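Local coordinates for zonadhesin (PDB 5FX8), which probably acts in cell-cell adhesion at the yeast cell surface, this chain being the N-terminal part with its two cohesin-like domains, at residues Gly174-Ile179 / Val282-Ala287; Val167-Ala172 / Glu259-Ser264; Gln77-Ala82 / Leu90-Ser95. One frame throughout, in Å; residues are numbered along the deposited sequence.

Starting from the N terminus, contact 3 closes first: with only seven residues between its segments, it is a hairpin pairing in the first cohesin-like domain. In the second domain, contact 2 opens at 167-172 and contact 1 just after it, at 174-179; the chain then returns to close contact 2 at 259-264 and contact 1 at 282-287. The two long loops therefore cross, each pairing joining two neighbouring strands, contact 2 in one sheet of a two-sheet sandwich and contact 1 in the other. They meet across the core, where Ile179 CD1 lies 3.6 Å from Ile169 CG2. Contact 3 sits apart, its nearest atoms about 32 Å from contact 2 and 37 Å from contact 1.

Contact 1: residues Gly174-Ile179 / Val282-Ala287; sequences GDITNI and VDLTTA
Gly174 lays its CA against methyl CG2 of Thr286, in the loop just before strand 176-186. Asp175 follows a cis peptide bond and is poorly ordered; its carboxylate is modelled implausibly close to Ala287, so its role there is doubtful. Ile176, paired with Thr286 at a non-hydrogen-bonded site, turns inward: its CG1 packs on Thr286 CG2, and its extended chain carries CD1 to within 4.1 Å of Leu284 CD1. At Thr177 the regular antiparallel pairing slips by one residue. Thr177 and Asn178 both face Thr285, which makes a classic beta bulge in the sheet of the second cohesin-like domain that holds strands 176-186 and 275-286. Thr285 O takes both amides: Thr177 N at 3.0 Å in a nearly straight bond, and Asn178 N in a weak one. With chi1 at 69°, the Thr177 hydroxyl sits between its own N and carbonyl carbon; OG1 lies near methyl CG2 of Thr285 and donates to Asn178 OD1 at 2.9 Å, 17° off the amide's carbonyl plane. This bond holds one end of the Asn178 amide, while Glu238 takes ND2. The bulge also touches the co-crystallised lipoxygenase, whose Arg403 makes a weak hydrogen bond to Thr177 O. Asn178 and Thr285 lie side by side, CB to CB at 3.8 Å, and Thr285 N returns a bond to Asn178 O at 3.0 Å. Ile179 goes back to the buried face, its CG1 alongside Leu284 CD2 at 4.0 Å, with Ile169 of the opposing sheet packed on both.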
loop_
_atom_site.group_PDB
_atom_site.type_symbol
_atom_site.label_atom_id
_atom_site.label_comp_id
_atom_site.label_asym_id
_atom_site.label_seq_id
_atom_site.Cartn_x
_atom_site.Cartn_y
_atom_site.Cartn_z
ATOM N N GLY C 174 -7.834 -32.416 4.626
ATOM C CA GLY C 174 -6.947 -31.351 4.215
ATOM C C GLY C 174 -6.986 -30.208 5.220
ATOM O O GLY C 174 -7.369 -30.469 6.346
ATOM N N ASP C 175 -6.580 -28.970 4.911
ATOM C CA ASP C 175 -5.826 -28.543 3.740
ATOM C C ASP C 175 -6.800 -28.369 2.569
ATOM O O ASP C 175 -6.441 -27.818 1.547
ATOM C CB ASP C 175 -4.659 -29.537 3.483
ATOM C CG ASP C 175 -3.752 -29.152 2.344
ATOM O OD1 ASP C 175 -4.223 -28.627 1.332
ATOM O OD2 ASP C 175 -2.533 -29.403 2.460
ATOM N N ILE C 176 -8.069 -28.751 2.746
ATOM C CA ILE C 176 -8.986 -28.781 1.608
ATOM C C ILE C 176 -9.259 -27.372 1.098
ATOM O O ILE C 176 -9.638 -26.474 1.861
ATOM C CB ILE C 176 -10.289 -29.497 1.984
ATOM C CG1 ILE C 176 -10.031 -30.973 2.255
ATOM C CG2 ILE C 176 -11.287 -29.354 0.869
ATOM C CD1 ILE C 176 -11.236 -31.698 2.731
ATOM N N THR C 177 -9.067 -27.177 -0.212
ATOM C CA THR C 177 -9.349 -25.912 -0.887
ATOM C C THR C 177 -10.441 -26.004 -1.946
ATOM O O THR C 177 -11.187 -25.038 -2.125
ATOM C CB THR C 177 -8.077 -25.347 -1.548
ATOM O OG1 THR C 177 -7.693 -26.161 -2.661
ATOM C CG2 THR C 177 -6.938 -25.321 -0.555
ATOM N N ASN C 178 -10.567 -27.129 -2.645
ATOM C CA ASN C 178 -11.618 -27.280 -3.635
ATOM C C ASN C 178 -12.253 -28.657 -3.525
ATOM O O ASN C 178 -11.611 -29.639 -3.155
ATOM C CB ASN C 178 -11.085 -27.041 -5.044
ATOM C CG ASN C 178 -10.552 -25.651 -5.209
ATOM O OD1 ASN C 178 -9.452 -25.348 -4.763
ATOM N ND2 ASN C 178 -11.336 -24.785 -5.834
ATOM N N ILE C 179 -13.540 -28.707 -3.839
ATOM C CA ILE C 179 -14.322 -29.924 -3.760
ATOM C C ILE C 179 -15.154 -30.046 -5.021
ATOM O O ILE C 179 -15.942 -29.151 -5.336
ATOM C CB ILE C 179 -15.235 -29.938 -2.530
ATOM C CG1 ILE C 179 -14.399 -29.793 -1.266
ATOM C CG2 ILE C 179 -16.044 -31.208 -2.529
ATOM C CD1 ILE C 179 -15.197 -29.787 0.004
ATOM N N VAL C 282 -15.937 -38.001 -5.841
ATOM C CA VAL C 282 -15.535 -36.825 -5.085
ATOM C C VAL C 282 -14.053 -36.612 -5.323
ATOM O O VAL C 282 -13.247 -37.503 -5.045
ATOM C CB VAL C 282 -15.830 -36.980 -3.589
ATOM C CG1 VAL C 282 -15.225 -35.834 -2.821
ATOM C CG2 VAL C 282 -17.312 -37.035 -3.370
ATOM N N ASP C 283 -13.690 -35.450 -5.853
ATOM C CA ASP C 283 -12.292 -35.094 -6.065
ATOM C C ASP C 283 -11.937 -33.953 -5.130
ATOM O O ASP C 283 -12.600 -32.915 -5.142
ATOM C CB ASP C 283 -12.049 -34.699 -7.514
ATOM C CG ASP C 283 -12.395 -35.803 -8.467
ATOM O OD1 ASP C 283 -13.602 -36.006 -8.741
ATOM O OD2 ASP C 283 -11.460 -36.478 -8.931
ATOM N N LEU C 284 -10.924 -34.151 -4.304
ATOM C CA LEU C 284 -10.510 -33.144 -3.345
ATOM C C LEU C 284 -9.209 -32.525 -3.814
ATOM O O LEU C 284 -8.282 -33.240 -4.199
ATOM C CB LEU C 284 -10.319 -33.743 -1.956
ATOM C CG LEU C 284 -11.513 -34.378 -1.276
ATOM C CD1 LEU C 284 -11.053 -34.844 0.040
ATOM C CD2 LEU C 284 -12.604 -33.380 -1.091
ATOM N N THR C 285 -9.146 -31.205 -3.795
ATOM C CA THR C 285 -7.904 -30.499 -4.043
ATOM C C THR C 285 -7.349 -30.013 -2.716
ATOM O O THR C 285 -8.060 -29.393 -1.921
ATOM C CB THR C 285 -8.114 -29.332 -4.991
ATOM O OG1 THR C 285 -8.428 -29.842 -6.285
ATOM C CG2 THR C 285 -6.864 -28.496 -5.059
ATOM N N THR C 286 -6.081 -30.310 -2.481
ATOM C CA THR C 286 -5.462 -30.023 -1.198
ATOM C C THR C 286 -4.082 -29.418 -1.446
ATOM O O THR C 286 -3.303 -29.953 -2.231
ATOM C CB THR C 286 -5.411 -31.292 -0.346
ATOM O OG1 THR C 286 -5.081 -32.405 -1.173
ATOM C CG2 THR C 286 -6.761 -31.544 0.264
ATOM N N ALA C 287 -3.815 -28.287 -0.787
ATOM C CA ALA C 287 -2.588 -27.505 -0.963
ATOM C C ALA C 287 -1.299 -28.312 -0.837
ATOM O O ALA C 287 -1.280 -29.380 -0.219
ATOM C CB ALA C 287 -2.568 -26.357 0.049
#

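Contact 2: residues Val167-Ala172 / Glu259-Ser264; sequences VDIPGA and EVLRVS
Asp168 and Arg262 stand opposite each other at a non-hydrogen-bonded pair of antiparallel strands, and their side chains run the same way to form a two-pronged salt bridge. Arg262 NE donates to Asp168 OD1 at 2.6 Å in a nearly straight bond; OD1 receives it on its syn lone pair and lies close to the guanidinium plane. The second prong joins NH2 to OD2; it is modelled very short, a length that means little at this resolution. Carboxylate and guanidinium are nearly coplanar, 16° apart, so the acid meets the edge of the arginine. Arg262 gets there by leaving the backbone extended and then bending at CG-CD (chi3 -72°), which swings NE and NH2 over toward the aspartate. Neither ion relies on this partner alone: Arg149 also bridges to OD2, Asp208 takes NH1, and Phe209 makes a cation-pi contact with the guanidinium.

Val167 and Val263 exchange two backbone bonds, both 2.9 Å; Ile169 N reaches Leu261 O at 2.7 Å, and Leu261 N answers to Ile169 O. The residues between them turn their backbone polar groups outward, Asp168 to Ile153 of strand 153-158, Val260 and Arg262 to Gly200 and Ala198 of strand 189-200. Pro170 has no N-H to offer, but Gly171, where the first strand has just ended, gives its own to Glu259 O at 2.8 Å. The face with Val167, Ile169, Leu261 and Val263 is apolar, and Ile169 lies against Ile176 and Ile179 of the sheet opposite in this cohesin-like sandwich. Burying the charged pair on the face of Asp168 and Arg262 is thus paid for by two cations around one carboxylate and a second acid at the arginine, which would probably keep Asp168 ionised.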
loop_
_atom_site.group_PDB
_atom_site.type_symbol
_atom_site.label_atom_id
_atom_site.label_comp_id
_atom_site.label_asym_id
_atom_site.label_seq_id
_atom_site.Cartn_x
_atom_site.Cartn_y
_atom_site.Cartn_z
ATOM N N VAL C 167 -23.523 -36.683 1.246
ATOM C CA VAL C 167 -22.102 -36.797 0.958
ATOM C C VAL C 167 -21.383 -35.917 1.969
ATOM O O VAL C 167 -21.552 -34.691 1.968
ATOM C CB VAL C 167 -21.769 -36.382 -0.478
ATOM C CG1 VAL C 167 -20.306 -36.582 -0.743
ATOM C CG2 VAL C 167 -22.600 -37.178 -1.475
ATOM N N ASP C 168 -20.612 -36.532 2.854
ATOM C CA ASP C 168 -19.875 -35.814 3.880
ATOM C C ASP C 168 -18.425 -35.646 3.459
ATOM O O ASP C 168 -17.777 -36.617 3.065
ATOM C CB ASP C 168 -19.942 -36.548 5.213
ATOM C CG ASP C 168 -21.257 -36.348 5.915
ATOM O OD1 ASP C 168 -22.119 -35.654 5.350
ATOM O OD2 ASP C 168 -21.435 -36.874 7.033
ATOM N N ILE C 169 -17.922 -34.421 3.548
ATOM C CA ILE C 169 -16.523 -34.112 3.282
ATOM C C ILE C 169 -15.881 -33.685 4.597
ATOM O O ILE C 169 -16.249 -32.644 5.155
ATOM C CB ILE C 169 -16.364 -33.011 2.232
ATOM C CG1 ILE C 169 -17.254 -33.271 1.013
ATOM C CG2 ILE C 169 -14.893 -32.874 1.907
ATOM C CD1 ILE C 169 -16.791 -34.362 0.145
ATOM N N PRO C 170 -14.926 -34.440 5.127
ATOM C CA PRO C 170 -14.289 -34.049 6.388
ATOM C C PRO C 170 -13.147 -33.065 6.156
ATOM O O PRO C 170 -12.250 -33.304 5.344
ATOM C CB PRO C 170 -13.776 -35.379 6.945
ATOM C CG PRO C 170 -13.529 -36.189 5.766
ATOM C CD PRO C 170 -14.524 -35.784 4.710
ATOM N N GLY C 171 -13.191 -31.946 6.878
ATOM C CA GLY C 171 -12.082 -31.017 6.875
ATOM C C GLY C 171 -10.825 -31.584 7.485
ATOM O O GLY C 171 -9.732 -31.138 7.145
ATOM N N ALA C 172 -10.951 -32.563 8.347
ATOM C CA ALA C 172 -9.794 -33.236 8.896
ATOM C C ALA C 172 -9.025 -34.053 7.869
ATOM O O ALA C 172 -8.180 -34.849 8.257
ATOM C CB ALA C 172 -10.238 -34.130 10.047
ATOM N N GLU C 259 -14.387 -29.311 10.871
ATOM C CA GLU C 259 -15.675 -29.126 10.232
ATOM C C GLU C 259 -15.942 -30.254 9.246
ATOM O O GLU C 259 -15.024 -30.908 8.758
ATOM C CB GLU C 259 -15.738 -27.768 9.532
ATOM C CG GLU C 259 -16.014 -26.608 10.476
ATOM C CD GLU C 259 -16.025 -25.275 9.756
ATOM O OE1 GLU C 259 -15.458 -25.222 8.648
ATOM O OE2 GLU C 259 -16.596 -24.289 10.286
ATOM N N VAL C 260 -17.225 -30.494 8.986
ATOM C CA VAL C 260 -17.670 -31.451 7.980
ATOM C C VAL C 260 -18.665 -30.749 7.074
ATOM O O VAL C 260 -19.644 -30.178 7.559
ATOM C CB VAL C 260 -18.308 -32.709 8.608
ATOM C CG1 VAL C 260 -19.003 -33.526 7.560
ATOM C CG2 VAL C 260 -17.272 -33.571 9.255
ATOM N N LEU C 261 -18.398 -30.769 5.769
ATOM C CA LEU C 261 -19.351 -30.331 4.756
ATOM C C LEU C 261 -20.278 -31.480 4.379
ATOM O O LEU C 261 -19.815 -32.549 3.989
ATOM C CB LEU C 261 -18.630 -29.845 3.499
ATOM C CG LEU C 261 -19.544 -29.540 2.318
ATOM C CD1 LEU C 261 -20.388 -28.397 2.674
ATOM C CD2 LEU C 261 -18.736 -29.183 1.135
ATOM N N ARG C 262 -21.578 -31.246 4.449
ATOM C CA ARG C 262 -22.560 -32.272 4.134
ATOM C C ARG C 262 -23.447 -31.783 3.006
ATOM O O ARG C 262 -24.157 -30.792 3.159
ATOM C CB ARG C 262 -23.395 -32.628 5.366
ATOM C CG ARG C 262 -24.619 -33.479 5.075
ATOM C CD ARG C 262 -25.146 -34.126 6.325
ATOM N NE ARG C 262 -24.250 -35.189 6.751
ATOM C CZ ARG C 262 -24.362 -35.827 7.901
ATOM N NH1 ARG C 262 -25.337 -35.499 8.735
ATOM N NH2 ARG C 262 -23.504 -36.785 8.217
ATOM N N VAL C 263 -23.421 -32.477 1.882
ATOM C CA VAL C 263 -24.289 -32.147 0.768
ATOM C C VAL C 263 -25.449 -33.128 0.740
ATOM O O VAL C 263 -25.251 -34.340 0.831
ATOM C CB VAL C 263 -23.517 -32.163 -0.557
ATOM C CG1 VAL C 263 -24.435 -31.751 -1.679
ATOM C CG2 VAL C 263 -22.367 -31.223 -0.476
ATOM N N SER C 264 -26.658 -32.611 0.607
ATOM C CA SER C 264 -27.859 -33.427 0.590
ATOM C C SER C 264 -28.553 -33.258 -0.749
ATOM O O SER C 264 -28.825 -32.132 -1.158
ATOM C CB SER C 264 -28.782 -33.022 1.733
ATOM O OG SER C 264 -30.034 -33.651 1.643
#

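Contact 3: residues Gln77-Ala82 / Leu90-Ser95; sequences QVLSTA and LTFTFS
Leu79 sets its two methyls on two phenylalanines across the beta hairpin formed by strands 77-84 and 89-94 of the first cohesin-like domain. Leu79 CD2 lies over one face of the Phe94 ring, 4.1 Å from the centroid and 27° off the normal, a CH-pi contact; Leu79 CD1 meets the edge of the Phe92 ring, in its plane, 3.8 Å from Phe92 CD2. The leucine's chi1 of 55°, with CG between the backbone N and the carbonyl carbon, lets the branch fork between the rings. Thr81 comes up alongside, and its CG2 approaches Phe92 CD2 and CE2 obliquely.

On the other face Ser80 stands opposite Thr93 and Ala82 opposite Thr91. Each of these pairs is joined by two backbone bonds: Thr93 N reaches Ser80 O at 2.8 Å, and Ser80 N returns to Thr93 O. Nearest the turn, Thr91 N points at Ala82 O with the straightest of these bonds, 2.9 Å long and 179° at the hydrogen.

Further out, Phe92 is held edge-to-face by Phe29 and Phe31. Where the first strand pairs with strand 68-72, Val78 and Leu79 both face Phe70 in a classic beta bulge. Close by, Thr81 OG1 hydrogen-bonds to Ser66 O, which probably helps hold the rotation that puts Thr81 CG2 toward the Phe92 ring.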
loop_
_atom_site.group_PDB
_atom_site.type_symbol
_atom_site.label_atom_id
_atom_site.label_comp_id
_atom_site.label_asym_id
_atom_site.label_seq_id
_atom_site.Cartn_x
_atom_site.Cartn_y
_atom_site.Cartn_z
ATOM N N GLN C 77 -36.839 -77.584 -4.203
ATOM C CA GLN C 77 -37.376 -77.004 -2.979
ATOM C C GLN C 77 -36.765 -77.672 -1.761
ATOM O O GLN C 77 -36.595 -78.894 -1.722
ATOM C CB GLN C 77 -38.895 -77.145 -2.930
ATOM C CG GLN C 77 -39.617 -76.220 -3.871
ATOM C CD GLN C 77 -41.121 -76.238 -3.707
ATOM O OE1 GLN C 77 -41.673 -77.101 -3.020
ATOM N NE2 GLN C 77 -41.799 -75.292 -4.359
ATOM N N VAL C 78 -36.444 -76.865 -0.752
ATOM C CA VAL C 78 -35.816 -77.345 0.471
ATOM C C VAL C 78 -36.637 -76.977 1.696
ATOM O O VAL C 78 -36.972 -77.838 2.510
ATOM C CB VAL C 78 -34.372 -76.820 0.605
ATOM C CG1 VAL C 78 -33.755 -77.305 1.913
ATOM C CG2 VAL C 78 -33.540 -77.255 -0.591
ATOM N N LEU C 79 -36.967 -75.701 1.843
ATOM C CA LEU C 79 -37.702 -75.233 3.004
ATOM C C LEU C 79 -38.320 -73.891 2.670
ATOM O O LEU C 79 -37.982 -73.259 1.670
ATOM C CB LEU C 79 -36.794 -75.128 4.229
ATOM C CG LEU C 79 -35.529 -74.280 4.117
ATOM C CD1 LEU C 79 -35.823 -72.863 4.437
ATOM C CD2 LEU C 79 -34.534 -74.811 5.080
ATOM N N SER C 80 -39.219 -73.462 3.533
ATOM C CA SER C 80 -39.798 -72.141 3.471
ATOM C C SER C 80 -39.700 -71.523 4.860
ATOM O O SER C 80 -39.573 -72.236 5.853
ATOM C CB SER C 80 -41.232 -72.203 2.998
ATOM O OG SER C 80 -41.997 -72.871 3.952
ATOM N N THR C 81 -39.744 -70.194 4.926
ATOM C CA THR C 81 -39.503 -69.459 6.158
ATOM C C THR C 81 -40.676 -68.537 6.444
ATOM O O THR C 81 -41.352 -68.068 5.534
ATOM C CB THR C 81 -38.209 -68.596 6.088
ATOM O OG1 THR C 81 -38.231 -67.780 4.909
ATOM C CG2 THR C 81 -36.950 -69.430 6.082
ATOM N N ALA C 82 -40.902 -68.254 7.709
ATOM C CA ALA C 82 -41.850 -67.219 8.070
ATOM C C ALA C 82 -41.415 -66.687 9.427
ATOM O O ALA C 82 -40.846 -67.434 10.215
ATOM C CB ALA C 82 -43.277 -67.760 8.099
ATOM N N LEU C 90 -38.180 -66.930 14.076
ATOM C CA LEU C 90 -38.140 -67.306 12.675
ATOM C C LEU C 90 -38.279 -68.818 12.578
ATOM O O LEU C 90 -37.539 -69.547 13.239
ATOM C CB LEU C 90 -36.837 -66.829 12.036
ATOM C CG LEU C 90 -36.686 -66.997 10.528
ATOM C CD1 LEU C 90 -37.733 -66.184 9.811
ATOM C CD2 LEU C 90 -35.311 -66.617 10.049
ATOM N N THR C 91 -39.229 -69.294 11.778
ATOM C CA THR C 91 -39.465 -70.725 11.648
ATOM C C THR C 91 -39.033 -71.204 10.273
ATOM O O THR C 91 -39.512 -70.705 9.260
ATOM C CB THR C 91 -40.934 -71.071 11.866
ATOM O OG1 THR C 91 -41.389 -70.512 13.099
ATOM C CG2 THR C 91 -41.099 -72.566 11.904
ATOM N N PHE C 92 -38.153 -72.184 10.231
ATOM C CA PHE C 92 -37.830 -72.834 8.973
ATOM C C PHE C 92 -38.655 -74.107 8.892
ATOM O O PHE C 92 -38.709 -74.875 9.853
ATOM C CB PHE C 92 -36.341 -73.154 8.883
ATOM C CG PHE C 92 -35.444 -71.950 8.965
ATOM C CD1 PHE C 92 -35.186 -71.329 10.169
ATOM C CD2 PHE C 92 -34.817 -71.474 7.849
ATOM C CE1 PHE C 92 -34.354 -70.240 10.237
ATOM C CE2 PHE C 92 -33.992 -70.404 7.922
ATOM C CZ PHE C 92 -33.762 -69.781 9.115
ATOM N N THR C 93 -39.321 -74.315 7.767
ATOM C CA THR C 93 -40.198 -75.463 7.583
ATOM C C THR C 93 -39.819 -76.192 6.305
ATOM O O THR C 93 -40.046 -75.683 5.210
ATOM C CB THR C 93 -41.644 -75.019 7.537
ATOM O OG1 THR C 93 -41.961 -74.363 8.763
ATOM C CG2 THR C 93 -42.535 -76.200 7.348
ATOM N N PHE C 94 -39.274 -77.390 6.441
ATOM C CA PHE C 94 -38.875 -78.159 5.277
ATOM C C PHE C 94 -40.088 -78.705 4.526
ATOM O O PHE C 94 -41.161 -78.904 5.098
ATOM C CB PHE C 94 -37.961 -79.290 5.707
ATOM C CG PHE C 94 -36.666 -78.834 6.287
ATOM C CD1 PHE C 94 -36.570 -78.469 7.608
ATOM C CD2 PHE C 94 -35.528 -78.801 5.515
ATOM C CE1 PHE C 94 -35.359 -78.064 8.133
ATOM C CE2 PHE C 94 -34.332 -78.403 6.041
ATOM C CZ PHE C 94 -34.245 -78.034 7.337
ATOM N N SER C 95 -39.899 -78.971 3.232
ATOM C CA SER C 95 -41.005 -79.244 2.296
ATOM C C SER C 95 -40.851 -80.637 1.686
ATOM O O SER C 95 -40.677 -80.808 0.473
ATOM C CB SER C 95 -41.046 -78.150 1.202
ATOM O OG SER C 95 -40.891 -76.833 1.734
#